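Local coordinates for protein PrgA (Enterococcus faecalis, PDB 6Z9K) that provides, through a long protein of which this is the CAP domain, surface exclusion that protects enterococcal cells against unwanted conjugation, at residues S200-K205 and S209-I214; G148-T153 and L171-F176. All blocks are in the same frame, centred on the assembly; numbering follows the deposited sequence.

Contact 1: residues S200-K205 and S209-I214; sequences SLSGEK and SPKIHI
Strands 200-202 and 211-214 pair as the two arms of an antiparallel beta hairpin, a buried contact in the three-stranded sheet, where 211-217 runs between 196-202 and 144-148. The segment axes approach to 4.7 Å at 149°. Ser200 with His213 and Ser202 with Lys211 are hydrogen-bonded pairs; Leu201 with Ile212 is the non-hydrogen-bonded pair between them. The bond from His213 N to Ser200 O is 2.8 Å long and nearly straight at 176°, whereas Ser202 N to Lys211 O is longer at 3.2 Å, and Lys211 O also accepts a bond from Tyr151 OH.

In this CAP domain the sheet is packed between helices. Leu201 and Ile212 lie side by side, CD2 to CG1 4.1 Å, toward helix 160-176, while Ser200 and His213 face helix 100-112. On that second face His213 has CG beside its own backbone N (chi1 -53°), which carries the ring back across the neighbouring strand. Its NE2 and Ser202 OG share a 2.7 Å hydrogen bond, the hydroxyl lying in the ring plane; ND1 is hydrogen-bonded to Glu144 OE2 of strand 144-148, so both ring nitrogens are engaged and the ring's rotation is fixed. A water 2.7 Å from Ser202 OG accepts a bond from Lys211 NZ, itself bonded to Asp114 O. At the turn, Gly203 CA passes 4.3 Å from Pro210 CA, and its backbone angles call for glycine.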
loop_
_atom_site.group_PDB
_atom_site.type_symbol
_atom_site.label_atom_id
_atom_site.label_comp_id
_atom_site.label_asym_id
_atom_site.label_seq_id
_atom_site.Cartn_x
_atom_site.Cartn_y
_atom_site.Cartn_z
ATOM N N SER A 200 1.001 -6.850 3.842
ATOM C CA SER A 200 0.629 -8.249 4.076
ATOM C C SER A 200 -0.771 -8.505 3.525
ATOM O O SER A 200 -1.475 -7.587 3.089
ATOM C CB SER A 200 0.704 -8.549 5.539
ATOM O OG SER A 200 -0.082 -7.608 6.268
ATOM N N LEU A 201 -1.147 -9.765 3.603
ATOM C CA LEU A 201 -2.392 -10.292 3.003
ATOM C C LEU A 201 -3.021 -11.243 4.027
ATOM O O LEU A 201 -2.276 -11.920 4.740
ATOM C CB LEU A 201 -2.059 -11.110 1.750
ATOM C CG LEU A 201 -1.255 -10.416 0.656
ATOM C CD1 LEU A 201 -0.881 -11.427 -0.437
ATOM C CD2 LEU A 201 -2.011 -9.243 0.098
ATOM N N SER A 202 -4.340 -11.303 4.087
ATOM C CA SER A 202 -4.993 -12.282 4.980
ATOM C C SER A 202 -6.299 -12.746 4.336
ATOM O O SER A 202 -6.870 -12.026 3.485
ATOM C CB SER A 202 -5.197 -11.735 6.372
ATOM O OG SER A 202 -6.147 -10.693 6.445
ATOM N N GLY A 203 -6.760 -13.889 4.833
ATOM C CA GLY A 203 -8.017 -14.423 4.323
ATOM C C GLY A 203 -8.035 -15.927 4.473
ATOM O O GLY A 203 -6.982 -16.538 4.340
ATOM N N GLU A 204 -9.233 -16.458 4.591
ATOM C CA GLU A 204 -9.493 -17.911 4.534
ATOM C C GLU A 204 -9.219 -18.392 3.117
ATOM O O GLU A 204 -9.259 -17.591 2.205
ATOM C CB GLU A 204 -10.945 -18.208 4.902
ATOM C CG GLU A 204 -11.271 -17.902 6.341
ATOM C CD GLU A 204 -10.389 -18.642 7.335
ATOM O OE1 GLU A 204 -10.083 -19.856 7.087
ATOM O OE2 GLU A 204 -10.021 -18.022 8.366
ATOM N N LYS A 205 -9.016 -19.695 2.966
ATOM C CA LYS A 205 -8.541 -20.356 1.731
ATOM C C LYS A 205 -9.520 -20.079 0.598
ATOM O O LYS A 205 -9.081 -19.952 -0.573
ATOM C CB LYS A 205 -8.446 -21.866 1.980
ATOM C CG LYS A 205 -7.087 -22.344 2.473
ATOM C CD LYS A 205 -6.331 -23.109 1.396
ATOM C CE LYS A 205 -5.197 -23.968 1.928
ATOM N NZ LYS A 205 -4.732 -24.918 0.888
ATOM N N SER A 209 -13.402 -12.290 0.264
ATOM C CA SER A 209 -13.120 -11.133 1.115
ATOM C C SER A 209 -11.683 -11.135 1.632
ATOM O O SER A 209 -11.459 -10.629 2.717
ATOM C CB SER A 209 -14.085 -11.234 2.231
ATOM O OG SER A 209 -13.837 -12.425 2.988
ATOM N N PRO A 210 -10.661 -11.606 0.884
ATOM C CA PRO A 210 -9.295 -11.516 1.393
ATOM C C PRO A 210 -8.865 -10.044 1.356
ATOM O O PRO A 210 -9.490 -9.180 0.684
ATOM C CB PRO A 210 -8.473 -12.420 0.495
ATOM C CG PRO A 210 -9.210 -12.331 -0.827
ATOM C CD PRO A 210 -10.689 -12.159 -0.483
ATOM N N LYS A 211 -7.838 -9.755 2.148
ATOM C CA LYS A 211 -7.443 -8.386 2.492
ATOM C C LYS A 211 -6.021 -8.094 2.081
ATOM O O LYS A 211 -5.184 -9.012 1.995
ATOM C CB LYS A 211 -7.457 -8.234 4.009
ATOM C CG LYS A 211 -8.841 -8.338 4.619
ATOM C CD LYS A 211 -8.685 -8.462 6.132
ATOM C CE LYS A 211 -9.980 -8.785 6.785
ATOM N NZ LYS A 211 -9.808 -9.024 8.231
ATOM N N ILE A 212 -5.830 -6.801 1.845
ATOM C CA ILE A 212 -4.474 -6.216 1.708
ATOM C C ILE A 212 -4.276 -5.275 2.881
ATOM O O ILE A 212 -5.051 -4.321 3.040
ATOM C CB ILE A 212 -4.355 -5.448 0.392
ATOM C CG1 ILE A 212 -4.732 -6.334 -0.805
ATOM C CG2 ILE A 212 -2.940 -4.846 0.324
ATOM C CD1 ILE A 212 -4.907 -5.572 -2.123
ATOM N N HIS A 213 -3.211 -5.488 3.640
ATOM C CA HIS A 213 -2.852 -4.650 4.808
ATOM C C HIS A 213 -1.610 -3.827 4.439
ATOM O O HIS A 213 -0.545 -4.416 4.269
ATOM C CB HIS A 213 -2.525 -5.530 6.045
ATOM C CG HIS A 213 -3.565 -6.538 6.440
ATOM N ND1 HIS A 213 -4.389 -6.358 7.544
ATOM C CD2 HIS A 213 -3.873 -7.764 5.949
ATOM C CE1 HIS A 213 -5.197 -7.414 7.661
ATOM N NE2 HIS A 213 -4.894 -8.287 6.704
ATOM N N ILE A 214 -1.776 -2.518 4.309
ATOM C CA ILE A 214 -0.629 -1.605 4.131
ATOM C C ILE A 214 -0.309 -1.005 5.498
ATOM O O ILE A 214 -1.101 -0.284 6.058
ATOM C CB ILE A 214 -0.926 -0.548 3.049
ATOM C CG1 ILE A 214 -1.188 -1.212 1.692
ATOM C CG2 ILE A 214 0.242 0.454 3.009
ATOM C CD1 ILE A 214 -1.402 -0.232 0.515
HETATM O O HOH W 1 -7.907 -11.110 8.412
#

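Contact 2: residues G148-T153 and L171-F176; sequences GGYYET and LVNMLF
Joining the loop after strand 144-148 to the last turns of helix 160-176, this surface contact of the CAP domain consists of one side-chain pair, Tyr150 and Asn173. It is a long reach: their CA atoms stand 10.9 Å apart, and the span is bridged by the tyrosine ring and the asparagine amide. Both side chains set out toward the other segment. The first torsion of Tyr150 sets CG beside the backbone N, and the ring extends from there to bring its hydroxyl alongside the helix.

The two side chains overlap only at their ends, running in opposite senses, with ring and amide planes 44° apart. The amide nitrogen comes in at the edge of the tyrosine ring, near its plane, and Asn173 ND2 also lies 3.7 Å from CE2 of Tyr150. The hydroxyl is set next to the aliphatic part of Asn173 as well, since Tyr150 OH is 3.5 Å from Asn173 CB. At its backbone, Tyr150 is tied to the same helix by a bond from Ser166 OG to its carbonyl O, and its side chain rests on Lys169 and Met170. Asn173 ND2 donates to Tyr150 OH at 3.0 Å and 170°, with the hydroxyl oxygen only 6° out of the amide plane.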
loop_
_atom_site.group_PDB
_atom_site.type_symbol
_atom_site.label_atom_id
_atom_site.label_comp_id
_atom_site.label_asym_id
_atom_site.label_seq_id
_atom_site.Cartn_x
_atom_site.Cartn_y
_atom_site.Cartn_z
ATOM N N GLY A 148 -10.150 -4.226 1.261
ATOM C CA GLY A 148 -10.875 -5.490 1.259
ATOM C C GLY A 148 -11.699 -5.632 0.003
ATOM O O GLY A 148 -12.041 -4.608 -0.480
ATOM N N GLY A 149 -11.721 -6.828 -0.553
ATOM C CA GLY A 149 -12.600 -7.189 -1.680
ATOM C C GLY A 149 -12.002 -6.786 -3.021
ATOM O O GLY A 149 -12.771 -6.648 -4.001
ATOM N N TYR A 150 -10.681 -6.671 -3.074
ATOM C CA TYR A 150 -9.979 -6.311 -4.323
ATOM C C TYR A 150 -9.571 -7.573 -5.076
ATOM O O TYR A 150 -9.213 -7.450 -6.256
ATOM C CB TYR A 150 -8.743 -5.472 -4.023
ATOM C CG TYR A 150 -9.055 -4.039 -3.770
ATOM C CD1 TYR A 150 -9.379 -3.571 -2.506
ATOM C CD2 TYR A 150 -9.019 -3.098 -4.798
ATOM C CE1 TYR A 150 -9.710 -2.250 -2.297
ATOM C CE2 TYR A 150 -9.307 -1.775 -4.590
ATOM C CZ TYR A 150 -9.649 -1.329 -3.338
ATOM O OH TYR A 150 -9.955 -0.005 -3.288
ATOM N N TYR A 151 -9.599 -8.741 -4.437
ATOM C CA TYR A 151 -9.161 -10.028 -5.053
ATOM C C TYR A 151 -9.858 -11.214 -4.357
ATOM O O TYR A 151 -10.618 -10.990 -3.441
ATOM C CB TYR A 151 -7.626 -10.147 -5.065
ATOM C CG TYR A 151 -7.002 -10.396 -3.715
ATOM C CD1 TYR A 151 -6.801 -9.370 -2.808
ATOM C CD2 TYR A 151 -6.529 -11.634 -3.363
ATOM C CE1 TYR A 151 -6.249 -9.582 -1.546
ATOM C CE2 TYR A 151 -5.952 -11.865 -2.126
ATOM C CZ TYR A 151 -5.796 -10.841 -1.206
ATOM O OH TYR A 151 -5.245 -11.065 0.040
ATOM N N GLU A 152 -9.695 -12.424 -4.895
ATOM C CA GLU A 152 -10.288 -13.689 -4.366
ATOM C C GLU A 152 -9.195 -14.751 -4.251
ATOM O O GLU A 152 -8.324 -14.731 -5.092
ATOM C CB GLU A 152 -11.388 -14.226 -5.289
ATOM C CG GLU A 152 -12.620 -13.336 -5.377
ATOM C CD GLU A 152 -12.483 -12.146 -6.315
ATOM O OE1 GLU A 152 -12.709 -10.996 -5.867
ATOM O OE2 GLU A 152 -12.167 -12.367 -7.479
ATOM N N THR A 153 -9.301 -15.659 -3.272
ATOM C CA THR A 153 -8.361 -16.783 -3.020
ATOM C C THR A 153 -9.009 -18.089 -3.506
ATOM O O THR A 153 -10.118 -18.360 -3.037
ATOM C CB THR A 153 -8.020 -16.892 -1.527
ATOM O OG1 THR A 153 -9.194 -16.830 -0.707
ATOM C CG2 THR A 153 -7.084 -15.781 -1.088
ATOM N N LEU A 171 -4.325 1.677 -4.165
ATOM C CA LEU A 171 -3.658 2.978 -3.936
ATOM C C LEU A 171 -4.383 4.073 -4.704
ATOM O O LEU A 171 -4.517 5.158 -4.161
ATOM C CB LEU A 171 -2.183 2.886 -4.357
ATOM C CG LEU A 171 -1.298 1.994 -3.480
ATOM C CD1 LEU A 171 0.087 1.822 -4.094
ATOM C CD2 LEU A 171 -1.222 2.530 -2.059
ATOM N N VAL A 172 -4.789 3.810 -5.942
ATOM C CA VAL A 172 -5.486 4.825 -6.786
ATOM C C VAL A 172 -6.746 5.238 -6.044
ATOM O O VAL A 172 -7.052 6.437 -5.986
ATOM C CB VAL A 172 -5.753 4.280 -8.191
ATOM C CG1 VAL A 172 -6.767 5.055 -8.966
ATOM C CG2 VAL A 172 -4.450 4.146 -8.967
ATOM N N ASN A 173 -7.463 4.268 -5.515
ATOM C CA ASN A 173 -8.754 4.548 -4.851
ATOM C C ASN A 173 -8.530 5.316 -3.556
ATOM O O ASN A 173 -9.390 6.201 -3.258
ATOM C CB ASN A 173 -9.530 3.247 -4.626
ATOM C CG ASN A 173 -10.191 2.743 -5.888
ATOM O OD1 ASN A 173 -10.293 3.448 -6.903
ATOM N ND2 ASN A 173 -10.647 1.493 -5.797
ATOM N N MET A 174 -7.458 5.046 -2.843
ATOM C CA MET A 174 -7.178 5.738 -1.589
ATOM C C MET A 174 -6.666 7.154 -1.868
ATOM O O MET A 174 -7.009 8.044 -1.117
ATOM C CB MET A 174 -6.189 4.963 -0.743
ATOM C CG MET A 174 -6.837 3.723 -0.152
ATOM S SD MET A 174 -5.632 2.756 0.812
ATOM C CE MET A 174 -6.749 1.593 1.584
ATOM N N LEU A 175 -5.874 7.342 -2.925
ATOM C CA LEU A 175 -5.345 8.700 -3.230
ATOM C C LEU A 175 -6.423 9.578 -3.875
ATOM O O LEU A 175 -6.339 10.798 -3.666
ATOM C CB LEU A 175 -4.151 8.564 -4.166
ATOM C CG LEU A 175 -2.962 7.852 -3.570
ATOM C CD1 LEU A 175 -1.924 7.568 -4.647
ATOM C CD2 LEU A 175 -2.322 8.659 -2.478
ATOM N N PHE A 176 -7.343 9.048 -4.673
ATOM C CA PHE A 176 -8.220 9.893 -5.521
ATOM C C PHE A 176 -9.714 9.659 -5.323
ATOM O O PHE A 176 -10.482 10.350 -5.995
ATOM C CB PHE A 176 -7.869 9.721 -7.000
ATOM C CG PHE A 176 -6.417 9.845 -7.303
ATOM C CD1 PHE A 176 -5.703 10.996 -6.963
ATOM C CD2 PHE A 176 -5.780 8.862 -8.031
ATOM C CE1 PHE A 176 -4.354 11.094 -7.262
ATOM C CE2 PHE A 176 -4.438 8.968 -8.315
ATOM C CZ PHE A 176 -3.722 10.086 -7.958
#

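Both segments of contact 2 precede those of contact 1 in the chain, and the centres of the two contacts lie about 11 Å apart. The loop 148-153 connects them: next to Tyr150, which faces the helix, Tyr151 turns its OH to Lys211 O of the hairpin at 2.8 Å, and Thr153 OG1 lies 3.0 Å from Glu204 O at the hairpin turn. Tyr151 also packs on Leu201, Pro210 and Ile212. Neither contact supplies a magnesium ligand, yet both lie near the magnesium site that includes Leu146 and His185: the side chains of His213 and Tyr150 are each about 9 Å from the ion. Met174, beside Asn173 on the helix, touches His185, and Leu146 packs against Lys211 and His213.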